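Local structure of NleB (Escherichia coli, 6E66) at residues A30-S35 with H294-S299; S35-D40 with V258-N263; V90-N95 with I116-D121. The protein belongs to the SseK/NleB family, whose members have the GT-A type of fold, a mixed alpha/beta domain. All coordinates share one frame; numbering follows the deposited sequence.

Contact 1 of 3, residues A30-S35 with H294-S299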
ATOM      1  N   ALA A  30       4.490  23.725  -5.788  1.00 37.22           N
ATOM      2  CA  ALA A  30       4.728  23.875  -7.224  1.00 37.14           C
ATOM      3  C   ALA A  30       3.889  25.005  -7.812  1.00 41.18           C
ATOM      4  O   ALA A  30       3.558  24.997  -8.997  1.00 38.48           O
ATOM      5  CB  ALA A  30       4.476  22.569  -7.984  1.00 35.30           C
ATOM      6  N   GLY A  31       3.544  25.988  -6.978  1.00 44.62           N
ATOM      7  CA  GLY A  31       2.720  27.101  -7.377  1.00 43.02           C
ATOM      8  C   GLY A  31       1.232  26.885  -7.206  1.00 44.58           C
ATOM      9  O   GLY A  31       0.484  27.865  -7.156  1.00 43.75           O
ATOM     10  N   LYS A  32       0.783  25.638  -7.100  1.00 42.73           N
ATOM     11  CA  LYS A  32      -0.634  25.302  -7.072  1.00 43.71           C
ATOM     12  C   LYS A  32      -1.126  25.166  -5.634  1.00 46.14           C
ATOM     13  O   LYS A  32      -0.396  24.688  -4.756  1.00 49.40           O
ATOM     14  CB  LYS A  32      -0.885  24.009  -7.850  1.00 44.29           C
ATOM     15  CG  LYS A  32      -2.351  23.705  -8.117  1.00 44.56           C
ATOM     16  CD  LYS A  32      -2.498  22.550  -9.115  1.00 50.97           C
ATOM     17  CE  LYS A  32      -3.973  22.242  -9.418  1.00 52.47           C
ATOM     18  NZ  LYS A  32      -4.399  20.925  -8.858  1.00 54.26           N
ATOM     19  N   GLU A  33      -2.358  25.599  -5.390  1.00 48.56           N
ATOM     20  CA  GLU A  33      -2.928  25.621  -4.048  1.00 51.23           C
ATOM     21  C   GLU A  33      -3.882  24.445  -3.860  1.00 48.17           C
ATOM     22  O   GLU A  33      -4.521  23.987  -4.812  1.00 48.59           O
ATOM     23  CB  GLU A  33      -3.666  26.938  -3.790  1.00 56.38           C
ATOM     24  CG  GLU A  33      -3.633  27.407  -2.337  1.00 57.57           C
ATOM     25  CD  GLU A  33      -3.864  28.909  -2.189  1.00 67.98           C
ATOM     26  OE1 GLU A  33      -4.947  29.300  -1.687  1.00 71.31           O
ATOM     27  OE2 GLU A  33      -2.966  29.695  -2.579  1.00 71.28           O
ATOM     28  N   TYR A  34      -3.965  23.948  -2.623  1.00 46.91           N
ATOM     29  CA  TYR A  34      -4.810  22.803  -2.308  1.00 48.97           C
ATOM     30  C   TYR A  34      -5.519  23.040  -0.988  1.00 46.50           C
ATOM     31  O   TYR A  34      -5.016  23.744  -0.110  1.00 53.79           O
ATOM     32  CB  TYR A  34      -4.017  21.498  -2.203  1.00 40.67           C
ATOM     33  CG  TYR A  34      -3.285  21.129  -3.455  1.00 37.24           C
ATOM     34  CD1 TYR A  34      -2.005  21.595  -3.685  1.00 38.58           C
ATOM     35  CD2 TYR A  34      -3.869  20.319  -4.405  1.00 36.17           C
ATOM     36  CE1 TYR A  34      -1.331  21.267  -4.823  1.00 41.45           C
ATOM     37  CE2 TYR A  34      -3.193  19.972  -5.546  1.00 37.15           C
ATOM     38  CZ  TYR A  34      -1.928  20.458  -5.753  1.00 31.51           C
ATOM     39  OH  TYR A  34      -1.242  20.137  -6.895  1.00 32.94           O
ATOM     40  N   SER A  35      -6.682  22.425  -0.845  1.00 44.51           N
ATOM     41  CA  SER A  35      -7.396  22.517   0.415  1.00 45.88           C
ATOM     42  C   SER A  35      -6.845  21.517   1.417  1.00 43.08           C
ATOM     43  O   SER A  35      -6.428  20.413   1.061  1.00 45.09           O
ATOM     44  CB  SER A  35      -8.889  22.279   0.203  1.00 48.06           C
ATOM     45  OG  SER A  35      -9.531  23.513  -0.080  1.00 61.57           O
ATOM     46  N   HIS A 294       1.722  13.502  -9.074  1.00 23.65           N
ATOM     47  CA  HIS A 294       0.412  14.092  -8.834  1.00 29.22           C
ATOM     48  C   HIS A 294       0.530  15.544  -8.388  1.00 30.45           C
ATOM     49  O   HIS A 294      -0.332  16.367  -8.704  1.00 30.81           O
ATOM     50  CB  HIS A 294      -0.346  13.294  -7.770  1.00 27.38           C
ATOM     51  CG  HIS A 294      -1.621  13.945  -7.327  1.00 26.25           C
ATOM     52  ND1 HIS A 294      -2.797  13.828  -8.028  1.00 28.98           N
ATOM     53  CD2 HIS A 294      -1.905  14.697  -6.238  1.00 27.67           C
ATOM     54  CE1 HIS A 294      -3.752  14.489  -7.401  1.00 28.23           C
ATOM     55  NE2 HIS A 294      -3.236  15.028  -6.312  1.00 30.51           N
ATOM     56  N   PHE A 295       1.578  15.875  -7.649  1.00 29.22           N
ATOM     57  CA  PHE A 295       1.747  17.231  -7.164  1.00 32.58           C
ATOM     58  C   PHE A 295       2.668  18.053  -8.050  1.00 31.76           C
ATOM     59  O   PHE A 295       3.054  19.153  -7.658  1.00 34.29           O
ATOM     60  CB  PHE A 295       2.238  17.195  -5.724  1.00 25.85           C
ATOM     61  CG  PHE A 295       1.153  16.880  -4.747  1.00 26.56           C
ATOM     62  CD1 PHE A 295       0.103  17.767  -4.552  1.00 26.86           C
ATOM     63  CD2 PHE A 295       1.155  15.680  -4.047  1.00 30.43           C
ATOM     64  CE1 PHE A 295      -0.906  17.471  -3.644  1.00 30.96           C
ATOM     65  CE2 PHE A 295       0.157  15.384  -3.145  1.00 27.75           C
ATOM     66  CZ  PHE A 295      -0.872  16.276  -2.934  1.00 28.32           C
ATOM     67  N   ASN A 296       3.006  17.540  -9.239  1.00 32.85           N
ATOM     68  CA  ASN A 296       3.864  18.220 -10.215  1.00 37.46           C
ATOM     69  C   ASN A 296       5.251  18.516  -9.666  1.00 37.21           C
ATOM     70  O   ASN A 296       5.879  19.505 -10.042  1.00 33.89           O
ATOM     71  CB  ASN A 296       3.214  19.502 -10.729  1.00 32.86           C
ATOM     72  CG  ASN A 296       1.829  19.262 -11.204  1.00 37.69           C
ATOM     73  OD1 ASN A 296       1.592  18.343 -11.989  1.00 38.49           O
ATOM     74  ND2 ASN A 296       0.883  20.060 -10.711  1.00 39.56           N
ATOM     75  N   TYR A 297       5.746  17.644  -8.800  1.00 33.77           N
ATOM     76  CA  TYR A 297       7.113  17.760  -8.335  1.00 31.95           C
ATOM     77  C   TYR A 297       8.065  17.514  -9.492  1.00 37.03           C
ATOM     78  O   TYR A 297       7.790  16.692 -10.368  1.00 36.16           O
ATOM     79  CB  TYR A 297       7.346  16.758  -7.214  1.00 35.04           C
ATOM     80  CG  TYR A 297       8.726  16.780  -6.629  1.00 32.28           C
ATOM     81  CD1 TYR A 297       9.769  16.086  -7.240  1.00 33.76           C
ATOM     82  CD2 TYR A 297       8.983  17.466  -5.455  1.00 32.23           C
ATOM     83  CE1 TYR A 297      11.025  16.088  -6.705  1.00 36.86           C
ATOM     84  CE2 TYR A 297      10.231  17.476  -4.910  1.00 34.43           C
ATOM     85  CZ  TYR A 297      11.250  16.781  -5.538  1.00 35.17           C
ATOM     86  OH  TYR A 297      12.506  16.791  -4.997  1.00 37.42           O
ATOM     87  N   SER A 298       9.177  18.249  -9.513  1.00 32.75           N
ATOM     88  CA  SER A 298      10.200  18.084 -10.539  1.00 32.89           C
ATOM     89  C   SER A 298      11.556  18.401  -9.925  1.00 35.19           C
ATOM     90  O   SER A 298      11.667  18.702  -8.734  1.00 37.46           O
ATOM     91  CB  SER A 298       9.929  18.974 -11.746  1.00 35.96           C
ATOM     92  OG  SER A 298      10.215  20.323 -11.424  1.00 40.40           O
ATOM     93  N   SER A 299      12.598  18.311 -10.751  1.00 39.08           N
ATOM     94  CA  SER A 299      13.955  18.581 -10.292  1.00 40.62           C
ATOM     95  C   SER A 299      14.163  20.047  -9.924  1.00 38.18           C
ATOM     96  O   SER A 299      15.119  20.365  -9.209  1.00 38.91           O
ATOM     97  CB  SER A 299      14.956  18.170 -11.372  1.00 43.18           C
ATOM     98  OG  SER A 299      14.744  18.920 -12.561  1.00 40.23           O
TER
HETATM   99  O   HOH W   1       1.254  21.097  -7.170  1.00 39.73           O

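Contact 2 of 3, residues S35-D40 with V258-N263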
ATOM      1  N   SER A  35      -6.682  22.425  -0.845  1.00 44.51           N
ATOM      2  CA  SER A  35      -7.396  22.517   0.415  1.00 45.88           C
ATOM      3  C   SER A  35      -6.845  21.517   1.417  1.00 43.08           C
ATOM      4  O   SER A  35      -6.428  20.413   1.061  1.00 45.09           O
ATOM      5  CB  SER A  35      -8.889  22.279   0.203  1.00 48.06           C
ATOM      6  OG  SER A  35      -9.531  23.513  -0.080  1.00 61.57           O
ATOM      7  N   LEU A  36      -6.833  21.920   2.680  1.00 40.57           N
ATOM      8  CA  LEU A  36      -6.500  21.023   3.782  1.00 39.38           C
ATOM      9  C   LEU A  36      -7.735  20.186   4.093  1.00 42.81           C
ATOM     10  O   LEU A  36      -8.653  20.648   4.763  1.00 46.44           O
ATOM     11  CB  LEU A  36      -6.048  21.830   4.990  1.00 42.74           C
ATOM     12  CG  LEU A  36      -5.155  21.198   6.060  1.00 49.06           C
ATOM     13  CD1 LEU A  36      -3.874  20.574   5.464  1.00 41.08           C
ATOM     14  CD2 LEU A  36      -4.812  22.251   7.114  1.00 42.05           C
ATOM     15  N   GLU A  37      -7.773  18.956   3.600  1.00 41.73           N
ATOM     16  CA  GLU A  37      -8.956  18.117   3.752  1.00 35.11           C
ATOM     17  C   GLU A  37      -8.922  17.376   5.084  1.00 39.28           C
ATOM     18  O   GLU A  37      -7.867  16.903   5.497  1.00 39.92           O
ATOM     19  CB  GLU A  37      -9.031  17.098   2.626  1.00 37.41           C
ATOM     20  CG  GLU A  37      -8.984  17.685   1.241  1.00 39.40           C
ATOM     21  CD  GLU A  37     -10.327  18.174   0.785  1.00 49.40           C
ATOM     22  OE1 GLU A  37     -11.299  18.035   1.557  1.00 54.38           O
ATOM     23  OE2 GLU A  37     -10.413  18.690  -0.351  1.00 57.72           O
ATOM     24  N   PRO A  38     -10.060  17.228   5.761  1.00 41.09           N
ATOM     25  CA  PRO A  38     -10.066  16.513   7.039  1.00 42.18           C
ATOM     26  C   PRO A  38     -10.279  15.017   6.872  1.00 41.44           C
ATOM     27  O   PRO A  38     -10.946  14.540   5.952  1.00 39.17           O
ATOM     28  CB  PRO A  38     -11.253  17.151   7.773  1.00 42.71           C
ATOM     29  CG  PRO A  38     -12.218  17.496   6.650  1.00 43.97           C
ATOM     30  CD  PRO A  38     -11.395  17.742   5.402  1.00 36.49           C
ATOM     31  N   ILE A  39      -9.704  14.263   7.799  1.00 42.56           N
ATOM     32  CA  ILE A  39      -9.887  12.822   7.853  1.00 40.36           C
ATOM     33  C   ILE A  39     -10.599  12.516   9.165  1.00 40.61           C
ATOM     34  O   ILE A  39     -10.035  12.718  10.248  1.00 42.12           O
ATOM     35  CB  ILE A  39      -8.554  12.066   7.721  1.00 42.08           C
ATOM     36  CG1 ILE A  39      -8.045  12.156   6.282  1.00 36.66           C
ATOM     37  CG2 ILE A  39      -8.738  10.591   8.041  1.00 39.41           C
ATOM     38  CD1 ILE A  39      -7.085  13.232   6.059  1.00 40.83           C
ATOM     39  N   ASP A  40     -11.841  12.028   9.054  1.00 46.00           N
ATOM     40  CA  ASP A  40     -12.774  11.840  10.165  1.00 46.35           C
ATOM     41  C   ASP A  40     -12.202  10.954  11.257  1.00 49.38           C
ATOM     42  O   ASP A  40     -11.325  10.116  11.029  1.00 44.42           O
ATOM     43  CB  ASP A  40     -14.058  11.152   9.696  1.00 46.58           C
ATOM     44  CG  ASP A  40     -14.969  12.062   8.952  1.00 54.11           C
ATOM     45  OD1 ASP A  40     -14.858  13.297   9.137  1.00 69.53           O
ATOM     46  OD2 ASP A  40     -15.806  11.536   8.186  1.00 56.70           O
ATOM     47  N   VAL A 258      -1.995   8.567   4.979  1.00 23.25           N
ATOM     48  CA  VAL A 258      -3.396   8.841   5.254  1.00 23.68           C
ATOM     49  C   VAL A 258      -4.026   9.429   4.003  1.00 22.80           C
ATOM     50  O   VAL A 258      -3.432  10.281   3.333  1.00 25.51           O
ATOM     51  CB  VAL A 258      -3.578   9.777   6.470  1.00 29.58           C
ATOM     52  CG1 VAL A 258      -2.951   9.155   7.710  1.00 33.41           C
ATOM     53  CG2 VAL A 258      -2.968  11.165   6.219  1.00 28.16           C
ATOM     54  N   VAL A 259      -5.214   8.935   3.662  1.00 25.48           N
ATOM     55  CA  VAL A 259      -5.981   9.408   2.518  1.00 25.45           C
ATOM     56  C   VAL A 259      -7.382   9.681   3.014  1.00 23.94           C
ATOM     57  O   VAL A 259      -7.880   8.981   3.896  1.00 22.80           O
ATOM     58  CB  VAL A 259      -6.034   8.389   1.350  1.00 25.61           C
ATOM     59  CG1 VAL A 259      -4.657   8.251   0.663  1.00 25.56           C
ATOM     60  CG2 VAL A 259      -6.536   7.028   1.875  1.00 21.67           C
ATOM     61  N   ASN A 260      -8.034  10.684   2.431  1.00 23.84           N
ATOM     62  CA  ASN A 260      -9.372  11.037   2.869  1.00 29.09           C
ATOM     63  C   ASN A 260     -10.460  10.303   2.097  1.00 26.24           C
ATOM     64  O   ASN A 260     -11.636  10.604   2.299  1.00 27.76           O
ATOM     65  CB  ASN A 260      -9.587  12.553   2.762  1.00 31.32           C
ATOM     66  CG  ASN A 260      -9.809  13.014   1.334  1.00 32.24           C
ATOM     67  OD1 ASN A 260      -9.201  12.499   0.391  1.00 30.36           O
ATOM     68  ND2 ASN A 260     -10.663  14.010   1.167  1.00 31.54           N
ATOM     69  N   ARG A 261     -10.100   9.346   1.234  1.00 27.25           N
ATOM     70  CA  ARG A 261     -11.047   8.668   0.348  1.00 24.28           C
ATOM     71  C   ARG A 261     -10.360   7.505  -0.358  1.00 24.60           C
ATOM     72  O   ARG A 261      -9.135   7.463  -0.487  1.00 20.03           O
ATOM     73  CB  ARG A 261     -11.647   9.633  -0.688  1.00 26.73           C
ATOM     74  CG  ARG A 261     -10.658  10.211  -1.742  1.00 30.01           C
ATOM     75  CD  ARG A 261     -11.292  11.464  -2.339  1.00 31.79           C
ATOM     76  NE  ARG A 261     -10.632  12.049  -3.506  1.00 30.94           N
ATOM     77  CZ  ARG A 261      -9.744  13.043  -3.471  1.00 28.69           C
ATOM     78  NH1 ARG A 261      -9.329  13.576  -2.315  1.00 27.54           N
ATOM     79  NH2 ARG A 261      -9.253  13.501  -4.612  1.00 26.85           N
ATOM     80  N   SER A 262     -11.172   6.560  -0.819  1.00 22.68           N
ATOM     81  CA  SER A 262     -10.649   5.490  -1.639  1.00 25.87           C
ATOM     82  C   SER A 262     -10.316   6.017  -3.039  1.00 26.90           C
ATOM     83  O   SER A 262     -10.835   7.046  -3.496  1.00 21.41           O
ATOM     84  CB  SER A 262     -11.653   4.329  -1.701  1.00 27.09           C
ATOM     85  OG  SER A 262     -12.960   4.784  -2.012  1.00 29.37           O
ATOM     86  N   ASN A 263      -9.413   5.304  -3.717  1.00 23.99           N
ATOM     87  CA  ASN A 263      -9.030   5.640  -5.094  1.00 21.04           C
ATOM     88  C   ASN A 263      -8.519   7.077  -5.190  1.00 21.82           C
ATOM     89  O   ASN A 263      -8.812   7.818  -6.134  1.00 23.68           O
ATOM     90  CB  ASN A 263     -10.197   5.350  -6.052  1.00 25.53           C
ATOM     91  CG  ASN A 263     -10.515   3.857  -6.083  1.00 23.89           C
ATOM     92  OD1 ASN A 263      -9.608   3.056  -6.265  1.00 23.49           O
ATOM     93  ND2 ASN A 263     -11.763   3.473  -5.820  1.00 20.27           N
TER

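Contact 3 of 3, residues V90-N95 with I116-D121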
ATOM      1  N   VAL A  90      -5.941  -5.424   9.717  1.00 28.23           N
ATOM      2  CA  VAL A  90      -4.601  -5.909   9.410  1.00 29.12           C
ATOM      3  C   VAL A  90      -4.749  -6.711   8.128  1.00 32.36           C
ATOM      4  O   VAL A  90      -5.424  -7.747   8.119  1.00 30.18           O
ATOM      5  CB  VAL A  90      -3.996  -6.776  10.530  1.00 32.30           C
ATOM      6  CG1 VAL A  90      -2.519  -7.015  10.259  1.00 34.86           C
ATOM      7  CG2 VAL A  90      -4.191  -6.118  11.920  1.00 30.43           C
ATOM      8  N   LEU A  91      -4.163  -6.215   7.034  1.00 32.08           N
ATOM      9  CA  LEU A  91      -4.126  -6.975   5.790  1.00 26.05           C
ATOM     10  C   LEU A  91      -2.987  -7.980   5.868  1.00 29.06           C
ATOM     11  O   LEU A  91      -1.820  -7.591   6.010  1.00 26.70           O
ATOM     12  CB  LEU A  91      -3.939  -6.039   4.608  1.00 26.03           C
ATOM     13  CG  LEU A  91      -3.852  -6.648   3.215  1.00 26.03           C
ATOM     14  CD1 LEU A  91      -5.218  -7.078   2.752  1.00 27.77           C
ATOM     15  CD2 LEU A  91      -3.261  -5.590   2.276  1.00 28.82           C
ATOM     16  N   VAL A  92      -3.314  -9.272   5.795  1.00 29.59           N
ATOM     17  CA  VAL A  92      -2.307 -10.309   5.987  1.00 26.39           C
ATOM     18  C   VAL A  92      -2.183 -11.114   4.707  1.00 25.50           C
ATOM     19  O   VAL A  92      -3.060 -11.094   3.842  1.00 26.85           O
ATOM     20  CB  VAL A  92      -2.629 -11.228   7.189  1.00 30.67           C
ATOM     21  CG1 VAL A  92      -2.732 -10.404   8.474  1.00 27.89           C
ATOM     22  CG2 VAL A  92      -3.930 -11.984   6.953  1.00 30.74           C
ATOM     23  N   ASP A  93      -1.051 -11.797   4.577  1.00 28.83           N
ATOM     24  CA  ASP A  93      -0.822 -12.720   3.475  1.00 31.57           C
ATOM     25  C   ASP A  93       0.325 -13.637   3.849  1.00 29.60           C
ATOM     26  O   ASP A  93       1.183 -13.285   4.659  1.00 28.26           O
ATOM     27  CB  ASP A  93      -0.515 -12.004   2.151  1.00 28.87           C
ATOM     28  CG  ASP A  93      -0.808 -12.887   0.949  1.00 31.15           C
ATOM     29  OD1 ASP A  93      -1.455 -13.942   1.162  1.00 30.44           O
ATOM     30  OD2 ASP A  93      -0.396 -12.538  -0.192  1.00 30.76           O
ATOM     31  N   GLY A  94       0.346 -14.802   3.206  1.00 30.24           N
ATOM     32  CA  GLY A  94       1.273 -15.881   3.508  1.00 32.99           C
ATOM     33  C   GLY A  94       0.544 -17.209   3.641  1.00 33.19           C
ATOM     34  O   GLY A  94      -0.667 -17.272   3.773  1.00 31.98           O
ATOM     35  N   ASN A  95       1.330 -18.285   3.606  1.00 35.27           N
ATOM     36  CA  ASN A  95       0.739 -19.630   3.613  1.00 37.27           C
ATOM     37  C   ASN A  95       0.433 -20.091   5.046  1.00 41.77           C
ATOM     38  O   ASN A  95       1.022 -21.038   5.571  1.00 38.58           O
ATOM     39  CB  ASN A  95       1.651 -20.618   2.892  1.00 40.04           C
ATOM     40  CG  ASN A  95       1.039 -22.029   2.821  1.00 49.97           C
ATOM     41  OD1 ASN A  95      -0.185 -22.199   2.890  1.00 51.73           O
ATOM     42  ND2 ASN A  95       1.893 -23.040   2.722  1.00 50.86           N
ATOM     43  N   ILE A 116      -9.115  -8.976  10.671  1.00 36.90           N
ATOM     44  CA  ILE A 116      -8.031  -9.624   9.947  1.00 35.73           C
ATOM     45  C   ILE A 116      -8.516  -9.864   8.530  1.00 37.25           C
ATOM     46  O   ILE A 116      -9.473 -10.618   8.317  1.00 38.39           O
ATOM     47  CB  ILE A 116      -7.610 -10.941  10.610  1.00 35.37           C
ATOM     48  CG1 ILE A 116      -7.024 -10.661  11.991  1.00 37.53           C
ATOM     49  CG2 ILE A 116      -6.606 -11.682   9.732  1.00 33.71           C
ATOM     50  CD1 ILE A 116      -5.735  -9.882  11.948  1.00 37.44           C
ATOM     51  N   ILE A 117      -7.865  -9.224   7.561  1.00 35.26           N
ATOM     52  CA  ILE A 117      -8.272  -9.285   6.160  1.00 30.51           C
ATOM     53  C   ILE A 117      -7.193 -10.029   5.383  1.00 30.07           C
ATOM     54  O   ILE A 117      -6.040  -9.588   5.334  1.00 30.72           O
ATOM     55  CB  ILE A 117      -8.506  -7.880   5.592  1.00 33.70           C
ATOM     56  CG1 ILE A 117      -9.338  -7.055   6.576  1.00 31.85           C
ATOM     57  CG2 ILE A 117      -9.195  -7.956   4.235  1.00 32.03           C
ATOM     58  CD1 ILE A 117      -9.705  -5.669   6.062  1.00 36.12           C
ATOM     59  N   TYR A 118      -7.559 -11.152   4.776  1.00 28.63           N
ATOM     60  CA  TYR A 118      -6.603 -11.900   3.981  1.00 33.05           C
ATOM     61  C   TYR A 118      -6.508 -11.317   2.576  1.00 27.43           C
ATOM     62  O   TYR A 118      -7.525 -11.099   1.921  1.00 30.49           O
ATOM     63  CB  TYR A 118      -7.001 -13.373   3.922  1.00 31.81           C
ATOM     64  CG  TYR A 118      -6.911 -14.060   5.263  1.00 36.42           C
ATOM     65  CD1 TYR A 118      -7.998 -14.084   6.125  1.00 31.85           C
ATOM     66  CD2 TYR A 118      -5.729 -14.678   5.668  1.00 33.39           C
ATOM     67  CE1 TYR A 118      -7.900 -14.699   7.360  1.00 39.32           C
ATOM     68  CE2 TYR A 118      -5.626 -15.291   6.891  1.00 36.28           C
ATOM     69  CZ  TYR A 118      -6.714 -15.309   7.733  1.00 36.54           C
ATOM     70  OH  TYR A 118      -6.606 -15.927   8.955  1.00 40.26           O
ATOM     71  N   ARG A 119      -5.282 -11.114   2.097  1.00 31.77           N
ATOM     72  CA  ARG A 119      -5.100 -10.528   0.772  1.00 28.90           C
ATOM     73  C   ARG A 119      -5.842 -11.312  -0.296  1.00 32.19           C
ATOM     74  O   ARG A 119      -6.424 -10.719  -1.214  1.00 29.83           O
ATOM     75  CB  ARG A 119      -3.628 -10.454   0.408  1.00 30.55           C
ATOM     76  CG  ARG A 119      -3.435  -9.736  -0.943  1.00 30.34           C
ATOM     77  CD  ARG A 119      -2.245 -10.251  -1.657  1.00 33.43           C
ATOM     78  NE  ARG A 119      -2.320 -11.690  -1.818  1.00 34.31           N
ATOM     79  CZ  ARG A 119      -2.867 -12.274  -2.866  1.00 38.63           C
ATOM     80  NH1 ARG A 119      -3.377 -11.529  -3.832  1.00 43.49           N
ATOM     81  NH2 ARG A 119      -2.883 -13.591  -2.955  1.00 38.23           N
ATOM     82  N   ALA A 120      -5.834 -12.649  -0.197  1.00 30.38           N
ATOM     83  CA  ALA A 120      -6.455 -13.470  -1.235  1.00 30.57           C
ATOM     84  C   ALA A 120      -7.978 -13.398  -1.226  1.00 31.22           C
ATOM     85  O   ALA A 120      -8.598 -13.852  -2.192  1.00 35.72           O
ATOM     86  CB  ALA A 120      -6.012 -14.933  -1.103  1.00 32.96           C
ATOM     87  N   ASP A 121      -8.602 -12.844  -0.182  1.00 30.90           N
ATOM     88  CA  ASP A 121     -10.048 -12.639  -0.182  1.00 34.28           C
ATOM     89  C   ASP A 121     -10.458 -11.247  -0.655  1.00 32.35           C
ATOM     90  O   ASP A 121     -11.639 -10.909  -0.570  1.00 31.70           O
ATOM     91  CB  ASP A 121     -10.646 -12.853   1.225  1.00 35.22           C
ATOM     92  CG  ASP A 121     -10.261 -14.195   1.845  1.00 38.45           C
ATOM     93  OD1 ASP A 121      -9.912 -15.138   1.099  1.00 39.41           O
ATOM     94  OD2 ASP A 121     -10.312 -14.301   3.088  1.00 41.86           O
TER
HETATM   95  O   HOH W   2      -4.137 -14.224   1.661  1.00 34.13           O

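Contact 1 of 3, residues A30-S35 with H294-S299
Ala30 begins the contact, in the turn of a beta hairpin whose arms are strands 28-29 and 32-39. The hairpin meets the Schellman motif that ends helix 282-294. Asn296, with positive phi, is the C-prime residue of that motif. Ala30 CB touches the backbone carbonyls there, 3.7 Å from Phe295 O. Ala30 CB also lies 4.3 Å from Asn296 CB. His301, in the loop beyond, touches Ala30 as well. Lys32 adds little. Lys32 CD only grazes Asn296 ND2, at 4.5 Å. Tyr34 makes the main side-chain contact of this segment. Its CG stands beside the backbone N (chi1 -60°), and the ring reaches across to Phe295. The two rings form a T-shaped (edge-to-face) pair. Their centroids are 5.1 Å apart and their planes meet at 80°. Phe295 supplies the edge. Its CE1 sits over the centre of one Tyr34 face, and Phe295 CD1 comes 3.6 Å from Tyr34 CZ. Phe295 has further neighbours. His294 CD2 lies over one face of the ring, and Phe309 makes a second edge-to-face pair with it. His294 NE2 is turned to another partner, a hydrogen bond with Asp237 OD2. No direct hydrogen bond joins the two segments. One water bridges them instead. It lies in the plane of the Tyr34 ring, accepts from Tyr34 OH at 2.7 Å and donates to Phe295 O at 2.7 Å.

Contact 2 of 3, residues S35-D40 with V258-N263
Ile39 and Asn260 bring the two backbones closest, with their CA atoms 5.3 Å apart. No hydrogen bond crosses between the segments, so the two strands are not paired with each other. They meet around Val259 and Asn260. Ile39 touches with its CG1 branch: Ile39 CG1 lies 3.8 Å from Asn260 CA and 4.0 Å from Val259 O. The Ile39 and Asn260 side chains cross at about a right angle. Asn260 CG lies between the backbone N and the carbonyl carbon (chi1 76°), and from there the amide reaches along to Glu37. Asn260 ND2 lies 3.8 Å from Glu37 CB and 4.1 Å from Glu37 OE1, and the carboxylate and amide planes are 39° apart. The other end of the amide is held by its neighbour. Arg261 NH1 donates to Asn260 OD1 at 2.9 Å, in the carbonyl plane and on a lone pair. This bond helps to fix the rotation of the amide, with ND2 turned to Glu37. Strand 233-236 pairs with 32-39 through Glu37 with Ala235 and Ile39 with Leu233. In the second segment, backbone hydrogen bonds join Val258 to Ala240 and Asn260 to Gly238. The contact thus sits in the corner where the chain passes from the small antiparallel sheet, through 233-236, to edge strand 239-242 of the mixed sheet.

Contact 3 of 3, residues V90-N95 with I116-D121
Val90, Leu91 and Val92 pair in parallel with Ile116, Ile117 and Tyr118, in a right-handed beta-alpha-beta unit whose strands are connected through helix 98-110. This part is tightly packed. Ile117 N donates to Val90 O at 2.9 Å, and Val92 N to Ile117 O at 2.8 Å. Arg119 N continues the pattern to Val92 O. Val90, Val92, Ile116 and Tyr118 share the face on which helix 98-110 lies. With CG1 anti to the carbonyl carbon (chi1 -59°), Val92 CG2 falls between the backbone N and the carbonyl carbon and presses 3.5 Å from Tyr118 CD2 and 3.9 Å from Ile116 CG2. On the other face Leu91 CD1 reaches Ile117 CG2 and Arg119 CA, with helix 182-195 beyond. At the Ala120 side the contact is looser and wetter. A water donates to Asp93 OD1 and accepts from Ala120 N, and Ala120 is exposed. Asp93 itself is buried and firmly held. Asp93 OD2 makes a salt bridge with Arg119 NE at 2.7 Å, met from above the carboxylate plane. Trp184 NE1 bonds the same oxygen, while Gly94 N makes a weak bond to OD1. Four partners therefore share one buried carboxylate, which probably stabilises its negative charge beside the arginine.

How the contacts relate
From the N terminus, the chain passes from the turn at Ala30 into strand 32-39 and serves contacts 1 and 2 in turn, with Ser35 common to both segments. Contact 3 comes next and closes a short loop, the beta-alpha-beta unit 88-118. Contact 2 closes when strand 256-259 returns, and contact 1 closes last, after helix 282-294. The loops are nested: contact 3 inside contact 2, and contact 2 inside contact 1. Contacts 1 and 2 have centres 17 Å apart and tie the N-terminal hairpin strand to the later part of the chain. Contacts 2 and 3 both reach the mixed sheet, 25 Å apart between centres. Contacts 1 and 3 lie on opposite sides of the chain's centre.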